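Local coordinates for protein tyrocidine synthase 2 (Brevibacillus parabrevis, PDB 6TA8) that contains a condensation domain of the kind found in large modular synthases, with a two-lobed fold in which two sheet-and-helix halves face each other, at residues 40-44 against 322-326; 55-61 against 158-164; 217-221 against 371-375; 417-423 against 435-439. All blocks are in the same frame, centred on the assembly; numbering follows the deposited sequence.

Contact 1 of 4, residues 40-44 against 322-326; sequences IQKWF and WFTSQ
Ile-40, on the short helix 39-46, lies over one face of the Trp-322 indole. The touching branch is Ile-40 CG1, placed 3.7 Å from the centroid of the six-membered ring of Trp-322 and 22° off the ring normal, a CH-pi contact displaced toward the rim. Its first torsion decides this: with CG1 opposite the backbone N (chi1 -167°), the longer branch is directed at the indole, while Ile-40 CG2 is left in the crowded position between N and the carbonyl carbon and lies 3.3 Å from Trp-322 O. Ile-40 CB itself is 3.2 Å from Thr-324 O. Ile-40 CD1 continues to Gln-326 OE1 at 3.8 Å.

The aromatic residues one turn further along the helix add to the packing. Phe-44 sets its CB at the indole edge, 3.8 Å from Trp-322 CZ3. Trp-43 turns its ring so that Gln-326 OE1 sits above the centre of one face, amide and indole planes 78° apart, while Trp-322 CH2 meets the Trp-43 edge near CZ3, the two side chains crossing at about a right angle. The extended chain of Gln-326 is held at its far end by Glu-303, which binds NE2 and so helps fix the amide's rotation. Trp-322 is also stacked with His-164.

This is largely apolar packing around a buried tryptophan, in which a helix from the N-terminal half meets the loop that leads into strand 325-332 of the C-terminal sheet, a junction between the two lobes of the condensation-domain fold.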
loop_
_atom_site.group_PDB
_atom_site.type_symbol
_atom_site.label_atom_id
_atom_site.label_comp_id
_atom_site.label_asym_id
_atom_site.label_seq_id
_atom_site.Cartn_x
_atom_site.Cartn_y
_atom_site.Cartn_z
ATOM N N ILE A 40 10.731 5.727 0.314
ATOM C CA ILE A 40 10.069 4.496 0.734
ATOM C C ILE A 40 10.916 3.283 0.370
ATOM O O ILE A 40 10.817 2.231 1.016
ATOM C CB ILE A 40 8.655 4.415 0.128
ATOM C CG1 ILE A 40 7.839 3.315 0.810
ATOM C CG2 ILE A 40 8.719 4.193 -1.377
ATOM C CD1 ILE A 40 7.741 3.465 2.312
ATOM N N GLN A 41 11.767 3.405 -0.650
ATOM C CA GLN A 41 12.697 2.332 -0.971
ATOM C C GLN A 41 13.861 2.299 0.010
ATOM O O GLN A 41 14.311 1.217 0.408
ATOM C CB GLN A 41 13.204 2.489 -2.405
ATOM C CG GLN A 41 12.181 2.104 -3.462
ATOM C CD GLN A 41 12.637 2.448 -4.865
ATOM O OE1 GLN A 41 13.441 3.360 -5.062
ATOM N NE2 GLN A 41 12.124 1.720 -5.849
ATOM N N LYS A 42 14.357 3.472 0.412
ATOM C CA LYS A 42 15.399 3.529 1.433
ATOM C C LYS A 42 14.893 2.990 2.764
ATOM O O LYS A 42 15.631 2.316 3.491
ATOM C CB LYS A 42 15.896 4.967 1.597
ATOM C CG LYS A 42 17.117 5.317 0.765
ATOM C CD LYS A 42 17.763 6.599 1.272
ATOM C CE LYS A 42 19.090 6.870 0.583
ATOM N NZ LYS A 42 18.904 7.280 -0.836
ATOM N N TRP A 43 13.635 3.284 3.100
ATOM C CA TRP A 43 13.061 2.795 4.349
ATOM C C TRP A 43 12.968 1.274 4.368
ATOM O O TRP A 43 13.081 0.660 5.434
ATOM C CB TRP A 43 11.682 3.422 4.561
ATOM C CG TRP A 43 10.857 2.762 5.622
ATOM C CD1 TRP A 43 10.850 3.054 6.954
ATOM C CD2 TRP A 43 9.906 1.705 5.438
ATOM N NE1 TRP A 43 9.959 2.241 7.613
ATOM C CE2 TRP A 43 9.367 1.403 6.704
ATOM C CE3 TRP A 43 9.464 0.981 4.327
ATOM C CZ2 TRP A 43 8.408 0.410 6.890
ATOM C CZ3 TRP A 43 8.509 -0.004 4.513
ATOM C CH2 TRP A 43 7.993 -0.280 5.784
ATOM N N PHE A 44 12.768 0.653 3.204
ATOM C CA PHE A 44 12.673 -0.803 3.147
ATOM C C PHE A 44 14.016 -1.458 3.446
ATOM O O PHE A 44 14.078 -2.459 4.169
ATOM C CB PHE A 44 12.152 -1.238 1.777
ATOM C CG PHE A 44 12.219 -2.721 1.540
ATOM C CD1 PHE A 44 11.249 -3.564 2.056
ATOM C CD2 PHE A 44 13.249 -3.272 0.794
ATOM C CE1 PHE A 44 11.307 -4.928 1.838
ATOM C CE2 PHE A 44 13.314 -4.636 0.574
ATOM C CZ PHE A 44 12.340 -5.464 1.096
ATOM N N TRP A 322 6.601 2.167 -6.634
ATOM C CA TRP A 322 6.325 2.257 -5.200
ATOM C C TRP A 322 6.431 3.726 -4.804
ATOM O O TRP A 322 7.504 4.221 -4.457
ATOM C CB TRP A 322 7.277 1.378 -4.397
ATOM C CG TRP A 322 6.798 1.107 -3.000
ATOM C CD1 TRP A 322 5.570 1.404 -2.485
ATOM C CD2 TRP A 322 7.539 0.491 -1.938
ATOM N NE1 TRP A 322 5.498 1.009 -1.171
ATOM C CE2 TRP A 322 6.694 0.444 -0.812
ATOM C CE3 TRP A 322 8.832 -0.030 -1.833
ATOM C CZ2 TRP A 322 7.100 -0.101 0.404
ATOM C CZ3 TRP A 322 9.233 -0.571 -0.623
ATOM C CH2 TRP A 322 8.371 -0.601 0.478
ATOM N N PHE A 323 5.299 4.426 -4.859
ATOM C CA PHE A 323 5.234 5.852 -4.575
ATOM C C PHE A 323 4.757 6.151 -3.159
ATOM O O PHE A 323 4.503 7.316 -2.839
ATOM C CB PHE A 323 4.316 6.549 -5.582
ATOM C CG PHE A 323 4.892 6.656 -6.966
ATOM C CD1 PHE A 323 5.000 5.537 -7.777
ATOM C CD2 PHE A 323 5.314 7.878 -7.460
ATOM C CE1 PHE A 323 5.527 5.637 -9.053
ATOM C CE2 PHE A 323 5.839 7.985 -8.732
ATOM C CZ PHE A 323 5.947 6.863 -9.530
ATOM N N THR A 324 4.636 5.131 -2.311
ATOM C CA THR A 324 4.038 5.303 -0.991
ATOM C C THR A 324 4.794 6.341 -0.171
ATOM O O THR A 324 6.022 6.297 -0.065
ATOM C CB THR A 324 4.009 3.964 -0.253
ATOM O OG1 THR A 324 3.045 3.100 -0.865
ATOM C CG2 THR A 324 3.646 4.161 1.213
ATOM N N SER A 325 4.050 7.283 0.402
ATOM C CA SER A 325 4.600 8.308 1.277
ATOM C C SER A 325 4.062 8.098 2.685
ATOM O O SER A 325 2.846 7.996 2.880
ATOM C CB SER A 325 4.245 9.709 0.778
ATOM O OG SER A 325 2.892 10.023 1.065
ATOM N N GLN A 326 4.964 8.032 3.659
ATOM C CA GLN A 326 4.606 7.842 5.056
ATOM C C GLN A 326 4.897 9.112 5.841
ATOM O O GLN A 326 5.928 9.761 5.634
ATOM C CB GLN A 326 5.369 6.662 5.665
ATOM C CG GLN A 326 4.954 5.305 5.118
ATOM C CD GLN A 326 5.822 4.176 5.639
ATOM O OE1 GLN A 326 6.993 4.374 5.961
ATOM N NE2 GLN A 326 5.249 2.980 5.725
#

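Contact 2 of 4, residues 55-61 against 158-164; sequences WNQAVML and LLVAIHH
Gln-57 lays its side chain over one face of the His-164 imidazole. Its CG stands 4.0 Å from the centroid of the His-164 ring and only 9° off the normal, a CH-pi contact, and the amide beyond it stacks on the ring with the planes 28° apart. Gln-57 NE2 comes within 3.2 Å of His-164 NE2 at an angle too poor for a hydrogen bond, and Gln-57 OE1 takes a weak bond from Trp-172. Trp-55 brings its six-membered ring alongside the same histidine, Trp-55 CZ3 being 3.5 Å from His-164 CD2; the near-parallel planes are slid apart and barely overlap. With CG anti to its backbone N (chi1 -155°), His-164 turns the imidazole toward both. Trp-55 O sits over the centre of the His-163 ring.

What positions these groups is the antiparallel ladder. His-164 N donates to Trp-55 O at 3.2 Å, and the hydrogen-bonded pairs Gln-57/Ile-162, Val-59/Val-160 and Leu-61/Leu-158 follow, two bonds each. A second shell sets the histidines: His-163 binds Arg-52 O and Leu-165 N, and His-164 ND1 pairs with Val-167 O. They open the HHxxxDG signature of the condensation family, which starts at the last residue of strand 155-163 and runs on beyond it.

Ala-58, Met-60, Leu-159 and Ala-161 pack toward helix 122-134, with Met-60 SD 3.8 Å from Leu-159 CB. Val-59, Leu-158 and Ile-162 meet helix 169-187. Strand 155-163 lies between 145-152 and 56-63, and 56-63 is flanked in turn by the short strand 401-402.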
loop_
_atom_site.group_PDB
_atom_site.type_symbol
_atom_site.label_atom_id
_atom_site.label_comp_id
_atom_site.label_asym_id
_atom_site.label_seq_id
_atom_site.Cartn_x
_atom_site.Cartn_y
_atom_site.Cartn_z
ATOM N N TRP A 55 8.572 -10.178 0.187
ATOM C CA TRP A 55 7.923 -8.990 0.726
ATOM C C TRP A 55 7.120 -8.333 -0.387
ATOM O O TRP A 55 7.466 -7.242 -0.850
ATOM C CB TRP A 55 8.964 -8.021 1.293
ATOM C CG TRP A 55 8.490 -7.212 2.462
ATOM C CD1 TRP A 55 8.433 -7.611 3.764
ATOM C CD2 TRP A 55 8.024 -5.857 2.436
ATOM N NE1 TRP A 55 7.951 -6.593 4.551
ATOM C CE2 TRP A 55 7.693 -5.505 3.761
ATOM C CE3 TRP A 55 7.848 -4.910 1.424
ATOM C CZ2 TRP A 55 7.200 -4.246 4.098
ATOM C CZ3 TRP A 55 7.358 -3.660 1.761
ATOM C CH2 TRP A 55 7.041 -3.341 3.086
ATOM N N ASN A 56 6.053 -8.992 -0.829
ATOM C CA ASN A 56 5.403 -8.684 -2.094
ATOM C C ASN A 56 3.970 -8.207 -1.878
ATOM O O ASN A 56 3.469 -8.128 -0.754
ATOM C CB ASN A 56 5.407 -9.910 -3.015
ATOM C CG ASN A 56 6.664 -10.744 -2.878
ATOM O OD1 ASN A 56 7.758 -10.218 -2.674
ATOM N ND2 ASN A 56 6.514 -12.058 -2.993
ATOM N N GLN A 57 3.328 -7.871 -2.994
ATOM C CA GLN A 57 1.888 -7.684 -3.091
ATOM C C GLN A 57 1.396 -8.540 -4.248
ATOM O O GLN A 57 2.075 -8.654 -5.273
ATOM C CB GLN A 57 1.516 -6.210 -3.318
ATOM C CG GLN A 57 1.585 -5.346 -2.069
ATOM C CD GLN A 57 1.159 -3.914 -2.328
ATOM O OE1 GLN A 57 1.147 -3.453 -3.471
ATOM N NE2 GLN A 57 0.808 -3.200 -1.264
ATOM N N ALA A 58 0.224 -9.150 -4.085
ATOM C CA ALA A 58 -0.261 -10.087 -5.087
ATOM C C ALA A 58 -1.779 -10.039 -5.160
ATOM O O ALA A 58 -2.455 -9.691 -4.188
ATOM C CB ALA A 58 0.207 -11.517 -4.785
ATOM N N VAL A 59 -2.304 -10.390 -6.336
ATOM C CA VAL A 59 -3.735 -10.524 -6.561
ATOM C C VAL A 59 -3.986 -11.846 -7.274
ATOM O O VAL A 59 -3.149 -12.329 -8.044
ATOM C CB VAL A 59 -4.320 -9.344 -7.374
ATOM C CG1 VAL A 59 -4.078 -8.021 -6.659
ATOM C CG2 VAL A 59 -3.737 -9.306 -8.783
ATOM N N MET A 60 -5.145 -12.439 -7.003
ATOM C CA MET A 60 -5.557 -13.695 -7.618
ATOM C C MET A 60 -6.795 -13.433 -8.461
ATOM O O MET A 60 -7.843 -13.056 -7.926
ATOM C CB MET A 60 -5.835 -14.763 -6.556
ATOM C CG MET A 60 -6.274 -16.109 -7.112
ATOM S SD MET A 60 -4.908 -17.109 -7.732
ATOM C CE MET A 60 -4.090 -17.555 -6.204
ATOM N N LEU A 61 -6.669 -13.615 -9.771
ATOM C CA LEU A 61 -7.761 -13.379 -10.703
ATOM C C LEU A 61 -8.430 -14.696 -11.083
ATOM O O LEU A 61 -7.907 -15.786 -10.844
ATOM C CB LEU A 61 -7.253 -12.654 -11.951
ATOM C CG LEU A 61 -6.425 -11.394 -11.690
ATOM C CD1 LEU A 61 -5.933 -10.791 -12.996
ATOM C CD2 LEU A 61 -7.232 -10.378 -10.896
ATOM N N LEU A 158 -5.581 -17.111 -11.883
ATOM C CA LEU A 158 -4.349 -16.458 -12.314
ATOM C C LEU A 158 -3.781 -15.660 -11.147
ATOM O O LEU A 158 -4.398 -14.690 -10.694
ATOM C CB LEU A 158 -4.598 -15.558 -13.523
ATOM C CG LEU A 158 -3.345 -14.997 -14.198
ATOM C CD1 LEU A 158 -2.524 -16.116 -14.820
ATOM C CD2 LEU A 158 -3.712 -13.951 -15.239
ATOM N N LEU A 159 -2.609 -16.067 -10.669
ATOM C CA LEU A 159 -1.916 -15.382 -9.586
ATOM C C LEU A 159 -0.843 -14.473 -10.168
ATOM O O LEU A 159 -0.080 -14.890 -11.047
ATOM C CB LEU A 159 -1.290 -16.389 -8.620
ATOM C CG LEU A 159 -0.369 -15.827 -7.535
ATOM C CD1 LEU A 159 -1.143 -14.930 -6.581
ATOM C CD2 LEU A 159 0.314 -16.954 -6.780
ATOM N N VAL A 160 -0.791 -13.235 -9.684
ATOM C CA VAL A 160 0.182 -12.241 -10.134
ATOM C C VAL A 160 0.840 -11.669 -8.885
ATOM O O VAL A 160 0.253 -10.826 -8.197
ATOM C CB VAL A 160 -0.456 -11.134 -10.979
ATOM C CG1 VAL A 160 0.598 -10.126 -11.409
ATOM C CG2 VAL A 160 -1.164 -11.725 -12.191
ATOM N N ALA A 161 2.057 -12.118 -8.589
ATOM C CA ALA A 161 2.803 -11.677 -7.418
ATOM C C ALA A 161 3.987 -10.829 -7.859
ATOM O O ALA A 161 4.780 -11.254 -8.705
ATOM C CB ALA A 161 3.283 -12.870 -6.590
ATOM N N ILE A 162 4.100 -9.632 -7.288
ATOM C CA ILE A 162 5.164 -8.692 -7.618
ATOM C C ILE A 162 5.770 -8.171 -6.324
ATOM O O ILE A 162 5.045 -7.845 -5.377
ATOM C CB ILE A 162 4.647 -7.519 -8.479
ATOM C CG1 ILE A 162 3.857 -8.037 -9.682
ATOM C CG2 ILE A 162 5.802 -6.649 -8.944
ATOM C CD1 ILE A 162 3.274 -6.941 -10.537
ATOM N N HIS A 163 7.098 -8.092 -6.286
ATOM C CA HIS A 163 7.783 -7.539 -5.125
ATOM C C HIS A 163 7.341 -6.100 -4.888
ATOM O O HIS A 163 7.175 -5.319 -5.829
ATOM C CB HIS A 163 9.297 -7.602 -5.323
ATOM C CG HIS A 163 10.077 -7.497 -4.050
ATOM N ND1 HIS A 163 10.423 -6.288 -3.486
ATOM C CD2 HIS A 163 10.581 -8.453 -3.232
ATOM C CE1 HIS A 163 11.105 -6.503 -2.375
ATOM N NE2 HIS A 163 11.216 -7.807 -2.197
ATOM N N HIS A 164 7.153 -5.751 -3.614
ATOM C CA HIS A 164 6.601 -4.452 -3.245
ATOM C C HIS A 164 7.505 -3.283 -3.621
ATOM O O HIS A 164 7.068 -2.132 -3.522
ATOM C CB HIS A 164 6.321 -4.419 -1.742
ATOM C CG HIS A 164 5.254 -3.447 -1.345
ATOM N ND1 HIS A 164 4.813 -2.442 -2.179
ATOM C CD2 HIS A 164 4.539 -3.327 -0.201
ATOM C CE1 HIS A 164 3.871 -1.746 -1.568
ATOM N NE2 HIS A 164 3.687 -2.262 -0.366
#

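Contact 3 of 4, residues 217-221 against 371-375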
loop_
_atom_site.group_PDB
_atom_site.type_symbol
_atom_site.label_atom_id
_atom_site.label_comp_id
_atom_site.label_asym_id
_atom_site.label_seq_id
_atom_site.Cartn_x
_atom_site.Cartn_y
_atom_site.Cartn_z
ATOM N N LEU A 217 10.308 22.923 -0.341
ATOM C CA LEU A 217 10.285 21.924 0.722
ATOM C C LEU A 217 10.839 22.481 2.027
ATOM O O LEU A 217 10.386 22.091 3.108
ATOM C CB LEU A 217 11.075 20.688 0.289
ATOM C CG LEU A 217 11.191 19.536 1.288
ATOM C CD1 LEU A 217 9.813 19.054 1.709
ATOM C CD2 LEU A 217 12.003 18.396 0.695
ATOM N N LEU A 218 11.809 23.396 1.948
ATOM C CA LEU A 218 12.374 23.996 3.151
ATOM C C LEU A 218 11.354 24.823 3.920
ATOM O O LEU A 218 11.552 25.078 5.113
ATOM C CB LEU A 218 13.580 24.862 2.782
ATOM C CG LEU A 218 14.904 24.119 2.613
ATOM C CD1 LEU A 218 15.870 24.918 1.755
ATOM C CD2 LEU A 218 15.508 23.833 3.973
ATOM N N ARG A 219 10.272 25.249 3.267
ATOM C CA ARG A 219 9.216 25.998 3.934
ATOM C C ARG A 219 8.331 25.121 4.810
ATOM O O ARG A 219 7.476 25.653 5.526
ATOM C CB ARG A 219 8.358 26.724 2.895
ATOM C CG ARG A 219 9.145 27.682 2.012
ATOM C CD ARG A 219 8.226 28.554 1.173
ATOM N NE ARG A 219 8.234 28.170 -0.236
ATOM C CZ ARG A 219 7.148 27.837 -0.926
ATOM N NH1 ARG A 219 5.959 27.838 -0.338
ATOM N NH2 ARG A 219 7.249 27.504 -2.206
ATOM N N GLU A 220 8.516 23.801 4.771
ATOM C CA GLU A 220 7.748 22.874 5.590
ATOM C C GLU A 220 8.403 22.573 6.931
ATOM O O GLU A 220 7.736 22.024 7.814
ATOM C CB GLU A 220 7.542 21.550 4.846
ATOM C CG GLU A 220 6.616 21.617 3.647
ATOM C CD GLU A 220 6.389 20.250 3.028
ATOM O OE1 GLU A 220 6.505 20.124 1.791
ATOM O OE2 GLU A 220 6.104 19.298 3.784
ATOM N N VAL A 221 9.683 22.914 7.102
ATOM C CA VAL A 221 10.424 22.491 8.288
ATOM C C VAL A 221 9.783 23.044 9.554
ATOM O O VAL A 221 9.727 22.363 10.586
ATOM C CB VAL A 221 11.903 22.909 8.172
ATOM C CG1 VAL A 221 12.693 22.411 9.371
ATOM C CG2 VAL A 221 12.500 22.382 6.876
ATOM N N LEU A 371 18.920 21.477 8.162
ATOM C CA LEU A 371 17.803 22.410 8.138
ATOM C C LEU A 371 17.918 23.412 9.280
ATOM O O LEU A 371 18.243 23.050 10.414
ATOM C CB LEU A 371 16.479 21.648 8.223
ATOM C CG LEU A 371 16.153 20.681 7.075
ATOM C CD1 LEU A 371 16.670 21.206 5.741
ATOM C CD2 LEU A 371 16.682 19.272 7.341
ATOM N N GLN A 372 17.649 24.682 8.971
ATOM C CA GLN A 372 17.850 25.755 9.943
ATOM C C GLN A 372 17.107 25.534 11.256
ATOM O O GLN A 372 17.706 25.787 12.316
ATOM C CB GLN A 372 17.471 27.101 9.306
ATOM C CG GLN A 372 18.214 27.404 8.012
ATOM C CD GLN A 372 17.281 27.776 6.873
ATOM O OE1 GLN A 372 16.234 28.387 7.088
ATOM N NE2 GLN A 372 17.659 27.408 5.655
ATOM N N PRO A 373 15.851 25.092 11.281
ATOM C CA PRO A 373 15.287 24.564 12.525
ATOM C C PRO A 373 15.692 23.113 12.711
ATOM O O PRO A 373 15.444 22.276 11.830
ATOM C CB PRO A 373 13.768 24.699 12.322
ATOM C CG PRO A 373 13.598 25.545 11.087
ATOM C CD PRO A 373 14.803 25.261 10.260
ATOM N N PRO A 374 16.334 22.777 13.834
ATOM C CA PRO A 374 16.828 21.405 14.021
ATOM C C PRO A 374 15.719 20.364 14.036
ATOM O O PRO A 374 15.142 20.073 15.089
ATOM C CB PRO A 374 17.550 21.471 15.374
ATOM C CG PRO A 374 17.862 22.922 15.574
ATOM C CD PRO A 374 16.724 23.663 14.943
ATOM N N LEU A 375 15.413 19.798 12.871
ATOM C CA LEU A 375 14.443 18.715 12.775
ATOM C C LEU A 375 15.128 17.404 13.140
ATOM O O LEU A 375 16.135 17.032 12.526
ATOM C CB LEU A 375 13.851 18.651 11.368
ATOM C CG LEU A 375 12.379 18.246 11.240
ATOM C CD1 LEU A 375 11.923 18.341 9.792
ATOM C CD2 LEU A 375 12.143 16.847 11.780
#
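Val-221 and Pro-373 bring their CA atoms to 6.8 Å, the nearest backbone approach between the irregular turn that ends at the first residue of helix 221-229 and a loop. Residues 217-220 have helical angles without the regular bonding of a helix: Glu-220 N reaches back three residues to Leu-217 O at 3.0 Å, and Val-221 N makes a weak bond to Leu-218 O. Opposite them, 371-375 is mostly extended, with Gln-372 alone in helical angles before two consecutive prolines.

The closest side-chain contacts are all between carbons. Val-221 has CG1 set opposite its backbone N (chi1 -177°), which sends that methyl onto the ring of Pro-373, 3.7 Å from its CD and about as far from CG. The same Val-221 CG1 is 4.0 Å from Leu-371 CB and 4.2 Å from Leu-375 CD1, so one methyl is met by three residues of the loop; the other, CG2, lies near Leu-371 CG.

The contact lies at the periphery of the two-lobed condensation-domain fold, where the turn leading into helix 221-229 meets the loop between helix 359-365 and strand 383-390. Leu-218 joins through its methyl CD2, which presses on Leu-371 CD1 at 3.4 Å, the two side chains crossing at a slant. Leu-375 also touches Trp-224 and Glu-228 of helix 221-229, while Glu-220 binds the indole N-H of Trp-224 through OE2.

Contact 4 of 4, residues 417-423 against 435-439; sequences RVFLLDI and SVGYS
Asp-422 and Gly-437 pair across a beta hairpin, strand 421-428 against strand 431-439, near the ends of the strands that lie away from the turn. The two run antiparallel at 165°. Asp-422 N donates to Gly-437 O at 3.0 Å, and Gly-437 N answers to Asp-422 O at 2.6 Å.

One step toward the turn, Ile-423 and Val-436 form a non-hydrogen-bonded pair whose side chains lie side by side and point the same way, CG1 to CG1 at 4.1 Å. On the same face, Leu-421 CD2 reaches Tyr-438 CB at 3.8 Å and also touches Val-436.

In the other direction the ladder gives way to water. Leu-420 and Ser-439 would be the next hydrogen-bonded pair, but a water stands between them, donating to Leu-420 O and accepting from Ser-439 N at 2.6 Å. Over this water-bridged end folds Arg-417. The Arg-417 chain bends about its CG-CD bond (chi3 48°), which brings one face of the guanidinium flat over the backbone joining Tyr-438 to Ser-439, while Arg-417 NE lies 3.8 Å from Ser-439 CB. Arg-417 NH2 makes a weak bond to Leu-420 O at 3.1 Å, and NH1 is taken by Thr-250, so the group is held from more than one side.

In the C-terminal sheet, strand 431-439 runs between 250-256 and 421-428, with 383-390 on the far side of 421-428; helix 445-466 packs on Leu-421 and Tyr-438.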
loop_
_atom_site.group_PDB
_atom_site.type_symbol
_atom_site.label_atom_id
_atom_site.label_comp_id
_atom_site.label_asym_id
_atom_site.label_seq_id
_atom_site.Cartn_x
_atom_site.Cartn_y
_atom_site.Cartn_z
ATOM N N ARG A 417 8.177 -7.563 12.070
ATOM C CA ARG A 417 7.099 -6.586 12.043
ATOM C C ARG A 417 7.640 -5.204 12.387
ATOM O O ARG A 417 8.497 -5.058 13.263
ATOM C CB ARG A 417 5.993 -6.975 13.025
ATOM C CG ARG A 417 5.166 -8.175 12.593
ATOM C CD ARG A 417 4.127 -8.535 13.644
ATOM N NE ARG A 417 3.374 -7.366 14.090
ATOM C CZ ARG A 417 2.286 -6.901 13.484
ATOM N NH1 ARG A 417 1.817 -7.506 12.402
ATOM N NH2 ARG A 417 1.666 -5.830 13.961
ATOM N N VAL A 418 7.134 -4.191 11.691
ATOM C CA VAL A 418 7.580 -2.820 11.889
ATOM C C VAL A 418 6.618 -2.039 12.776
ATOM O O VAL A 418 7.049 -1.283 13.647
ATOM C CB VAL A 418 7.771 -2.121 10.525
ATOM C CG1 VAL A 418 8.141 -0.657 10.719
ATOM C CG2 VAL A 418 8.833 -2.842 9.708
ATOM N N PHE A 419 5.317 -2.222 12.580
ATOM C CA PHE A 419 4.297 -1.492 13.316
ATOM C C PHE A 419 3.574 -2.421 14.281
ATOM O O PHE A 419 3.359 -3.601 13.982
ATOM C CB PHE A 419 3.296 -0.842 12.361
ATOM C CG PHE A 419 3.896 0.231 11.503
ATOM C CD1 PHE A 419 4.177 1.480 12.031
ATOM C CD2 PHE A 419 4.192 -0.010 10.170
ATOM C CE1 PHE A 419 4.735 2.469 11.248
ATOM C CE2 PHE A 419 4.749 0.976 9.381
ATOM C CZ PHE A 419 5.021 2.218 9.920
ATOM N N LEU A 420 3.203 -1.877 15.441
ATOM C CA LEU A 420 2.478 -2.661 16.432
ATOM C C LEU A 420 1.086 -3.038 15.943
ATOM O O LEU A 420 0.576 -4.108 16.292
ATOM C CB LEU A 420 2.393 -1.881 17.744
ATOM C CG LEU A 420 1.872 -2.617 18.975
ATOM C CD1 LEU A 420 2.875 -2.501 20.108
ATOM C CD2 LEU A 420 0.528 -2.049 19.388
ATOM N N LEU A 421 0.462 -2.180 15.138
ATOM C CA LEU A 421 -0.858 -2.442 14.582
ATOM C C LEU A 421 -0.919 -1.888 13.168
ATOM O O LEU A 421 -0.606 -0.714 12.948
ATOM C CB LEU A 421 -1.963 -1.809 15.437
ATOM C CG LEU A 421 -2.201 -2.368 16.840
ATOM C CD1 LEU A 421 -3.226 -1.521 17.578
ATOM C CD2 LEU A 421 -2.643 -3.824 16.779
ATOM N N ASP A 422 -1.316 -2.729 12.217
ATOM C CA ASP A 422 -1.532 -2.314 10.837
ATOM C C ASP A 422 -3.029 -2.308 10.562
ATOM O O ASP A 422 -3.673 -3.361 10.595
ATOM C CB ASP A 422 -0.810 -3.238 9.857
ATOM C CG ASP A 422 -1.152 -2.931 8.410
ATOM O OD1 ASP A 422 -0.921 -3.800 7.543
ATOM O OD2 ASP A 422 -1.654 -1.817 8.139
ATOM N N ILE A 423 -3.573 -1.128 10.290
ATOM C CA ILE A 423 -5.000 -0.948 10.059
ATOM C C ILE A 423 -5.188 -0.537 8.605
ATOM O O ILE A 423 -4.758 0.549 8.195
ATOM C CB ILE A 423 -5.606 0.087 11.015
ATOM C CG1 ILE A 423 -5.387 -0.346 12.466
ATOM C CG2 ILE A 423 -7.087 0.276 10.727
ATOM C CD1 ILE A 423 -5.931 0.628 13.483
ATOM N N SER A 435 -9.476 -4.005 8.329
ATOM C CA SER A 435 -8.670 -5.128 8.788
ATOM C C SER A 435 -7.556 -4.608 9.682
ATOM O O SER A 435 -6.884 -3.632 9.335
ATOM C CB SER A 435 -8.086 -5.910 7.607
ATOM O OG SER A 435 -9.111 -6.346 6.732
ATOM N N VAL A 436 -7.365 -5.258 10.827
ATOM C CA VAL A 436 -6.347 -4.874 11.799
ATOM C C VAL A 436 -5.358 -6.023 11.928
ATOM O O VAL A 436 -5.740 -7.139 12.303
ATOM C CB VAL A 436 -6.961 -4.528 13.165
ATOM C CG1 VAL A 436 -5.886 -4.024 14.118
ATOM C CG2 VAL A 436 -8.068 -3.495 13.003
ATOM N N GLY A 437 -4.092 -5.751 11.619
ATOM C CA GLY A 437 -3.040 -6.746 11.723
ATOM C C GLY A 437 -2.278 -6.590 13.027
ATOM O O GLY A 437 -1.865 -5.486 13.390
ATOM N N TYR A 438 -2.096 -7.710 13.723
ATOM C CA TYR A 438 -1.422 -7.725 15.011
ATOM C C TYR A 438 -0.615 -9.009 15.141
ATOM O O TYR A 438 -0.745 -9.936 14.338
ATOM C CB TYR A 438 -2.423 -7.601 16.169
ATOM C CG TYR A 438 -3.333 -8.801 16.317
ATOM C CD1 TYR A 438 -4.471 -8.935 15.535
ATOM C CD2 TYR A 438 -3.051 -9.803 17.238
ATOM C CE1 TYR A 438 -5.304 -10.029 15.664
ATOM C CE2 TYR A 438 -3.876 -10.904 17.375
ATOM C CZ TYR A 438 -5.002 -11.010 16.586
ATOM O OH TYR A 438 -5.828 -12.103 16.718
ATOM N N SER A 439 0.225 -9.057 16.170
ATOM C CA SER A 439 0.991 -10.250 16.507
ATOM C C SER A 439 0.352 -10.931 17.708
ATOM O O SER A 439 0.013 -10.270 18.696
ATOM C CB SER A 439 2.449 -9.902 16.811
ATOM O OG SER A 439 3.167 -11.050 17.232
HETATM O O HOH W 1 1.181 -6.973 17.419
#

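Overall arrangement
Contact 1 is the meeting point of the set. Its centre lies about 18 Å from those of both contact 2, in the N-terminal five-stranded sheet, and contact 4, in the C-terminal six-stranded one, and it touches each; contacts 2 and 4 do not touch, their nearest atoms being about 6 Å apart. Contact 3 is peripheral, its centre about 21 Å from that of contact 1 and 39 Å from that of contact 2. Along the chain, contact 2 closes within the span bridged by contact 1, contact 3 alternates with contact 1, and contact 4 follows all. Strand pairing, long-range in contact 2 and within a hairpin in contact 4, thus contributes to each lobe, while contact 1 joins the two.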